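Particle-associated glycoside hydrolase (Acinetobacter phage Fri1, PDB 6C72) probably depolymerises the capsular polysaccharide of Acinetobacter baumannii as the phage's trimeric tailspike, exposing the host cell for virus entry. Local coordinates at residues 22-27 against 69-74. Numbering follows the deposited sequence.
Sequences DSVNAL and SVIRVT
In the small N-terminal domain, ahead of the parallel beta-helix usual in tailspikes, the one-turn helix 24-27 packs by apolar contact on strand 70-72, an edge strand, within this chain, of a five-stranded mixed sheet. Ile71 carries the contact: its CB points toward the helix, and its CG2 meets Val24 CG1 at 4.1 Å and Leu27 CD2, also at 4.1 Å. One methyl thus touches both residues, i and i+3 on the turn. Each of the two side chains crosses that of Ile71 at about a right angle. The torsions place these groups: Ile71 CG2 extends anti to its own backbone N, with CG1 beside that nitrogen, while Leu27 has CG anti to its backbone N (chi1 -169°) and CD2 extended away from CA, toward the strand. No hydrogen bond joins the segments, and all four touching residues are buried. Tyr55 of strand 54-58 touches Val24, Leu27 and Ile71, while Trp81 of strand 80-83 touches Leu27 and Val73, so aromatic side chains of these two strands border the apolar contact. The turn itself is N-capped by Ser23, whose OG accepts from Ala26 N at 3.2 Å with an N-H...O angle of 158°; Leu27 N donates a backbone hydrogen bond to Ser23 O, 3.1 Å. At the far end of the helix, Val73 CG2 lies 4.1 Å from Leu27 O.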
loop_
_atom_site.group_PDB
_atom_site.type_symbol
_atom_site.label_atom_id
_atom_site.label_comp_id
_atom_site.label_asym_id
_atom_site.label_seq_id
_atom_site.Cartn_x
_atom_site.Cartn_y
_atom_site.Cartn_z
ATOM N N ASP A 22 16.698 -26.887 46.825
ATOM C CA ASP A 22 17.765 -26.422 45.945
ATOM C C ASP A 22 17.719 -27.024 44.542
ATOM O O ASP A 22 18.455 -26.554 43.665
ATOM C CB ASP A 22 19.141 -26.686 46.587
ATOM C CG ASP A 22 19.415 -28.161 46.836
ATOM O OD1 ASP A 22 18.565 -29.008 46.497
ATOM O OD2 ASP A 22 20.481 -28.475 47.408
ATOM N N SER A 23 16.889 -28.036 44.304
ATOM C CA SER A 23 16.848 -28.693 43.002
ATOM C C SER A 23 15.597 -29.554 42.930
ATOM O O SER A 23 14.910 -29.768 43.932
ATOM C CB SER A 23 18.092 -29.547 42.746
ATOM O OG SER A 23 18.119 -30.665 43.612
ATOM N N VAL A 24 15.331 -30.072 41.725
ATOM C CA VAL A 24 14.219 -31.000 41.536
ATOM C C VAL A 24 14.490 -32.309 42.269
ATOM O O VAL A 24 13.582 -32.892 42.878
ATOM C CB VAL A 24 13.957 -31.228 40.031
ATOM C CG1 VAL A 24 13.222 -32.534 39.806
ATOM C CG2 VAL A 24 13.141 -30.085 39.444
ATOM N N ASN A 25 15.740 -32.780 42.251
ATOM C CA ASN A 25 16.064 -34.006 42.976
ATOM C C ASN A 25 15.750 -33.863 44.457
ATOM O O ASN A 25 15.288 -34.815 45.096
ATOM C CB ASN A 25 17.531 -34.391 42.767
ATOM C CG ASN A 25 17.781 -34.989 41.389
ATOM O OD1 ASN A 25 16.840 -35.403 40.702
ATOM N ND2 ASN A 25 19.045 -35.041 40.977
ATOM N N ALA A 26 16.005 -32.683 45.028
ATOM C CA ALA A 26 15.660 -32.468 46.432
ATOM C C ALA A 26 14.147 -32.472 46.632
ATOM O O ALA A 26 13.647 -33.002 47.631
ATOM C CB ALA A 26 16.273 -31.157 46.932
ATOM N N LEU A 27 13.408 -31.908 45.671
ATOM C CA LEU A 27 11.949 -31.889 45.748
ATOM C C LEU A 27 11.367 -33.303 45.745
ATOM O O LEU A 27 10.376 -33.573 46.431
ATOM C CB LEU A 27 11.388 -31.064 44.586
ATOM C CG LEU A 27 9.912 -30.655 44.558
ATOM C CD1 LEU A 27 9.540 -29.787 45.754
ATOM C CD2 LEU A 27 9.598 -29.932 43.251
ATOM N N SER A 69 6.025 -31.012 34.324
ATOM C CA SER A 69 4.753 -30.680 34.953
ATOM C C SER A 69 4.447 -31.537 36.176
ATOM O O SER A 69 3.748 -31.074 37.088
ATOM C CB SER A 69 3.613 -30.824 33.940
ATOM O OG SER A 69 3.432 -32.177 33.576
ATOM N N VAL A 70 4.952 -32.769 36.218
ATOM C CA VAL A 70 4.685 -33.701 37.304
ATOM C C VAL A 70 6.022 -34.135 37.892
ATOM O O VAL A 70 6.812 -34.806 37.214
ATOM C CB VAL A 70 3.880 -34.919 36.823
ATOM C CG1 VAL A 70 3.715 -35.935 37.942
ATOM C CG2 VAL A 70 2.524 -34.481 36.315
ATOM N N ILE A 71 6.265 -33.777 39.151
ATOM C CA ILE A 71 7.466 -34.181 39.874
ATOM C C ILE A 71 7.023 -35.179 40.943
ATOM O O ILE A 71 6.491 -34.799 41.994
ATOM C CB ILE A 71 8.206 -32.980 40.478
ATOM C CG1 ILE A 71 8.539 -31.950 39.392
ATOM C CG2 ILE A 71 9.479 -33.424 41.187
ATOM C CD1 ILE A 71 9.332 -32.517 38.211
ATOM N N ARG A 72 7.217 -36.468 40.676
ATOM C CA ARG A 72 6.759 -37.496 41.597
ATOM C C ARG A 72 7.764 -37.689 42.727
ATOM O O ARG A 72 8.978 -37.722 42.502
ATOM C CB ARG A 72 6.543 -38.815 40.849
ATOM C CG ARG A 72 5.376 -38.796 39.856
ATOM C CD ARG A 72 4.040 -38.851 40.581
ATOM N NE ARG A 72 3.993 -39.978 41.510
ATOM C CZ ARG A 72 3.724 -41.232 41.155
ATOM N NH1 ARG A 72 3.482 -41.538 39.891
ATOM N NH2 ARG A 72 3.700 -42.189 42.067
ATOM N N VAL A 73 7.247 -37.822 43.944
ATOM C CA VAL A 73 8.078 -38.073 45.119
ATOM C C VAL A 73 8.522 -39.530 45.103
ATOM O O VAL A 73 7.692 -40.442 45.056
ATOM C CB VAL A 73 7.331 -37.719 46.411
ATOM C CG1 VAL A 73 8.061 -38.258 47.607
ATOM C CG2 VAL A 73 7.222 -36.218 46.533
ATOM N N THR A 74 9.840 -39.742 45.095
ATOM C CA THR A 74 10.410 -41.079 44.968
ATOM C C THR A 74 10.236 -41.919 46.231
ATOM O O THR A 74 10.195 -43.151 46.146
ATOM C CB THR A 74 11.894 -40.969 44.625
ATOM O OG1 THR A 74 12.554 -40.187 45.630
ATOM C CG2 THR A 74 12.082 -40.288 43.278
#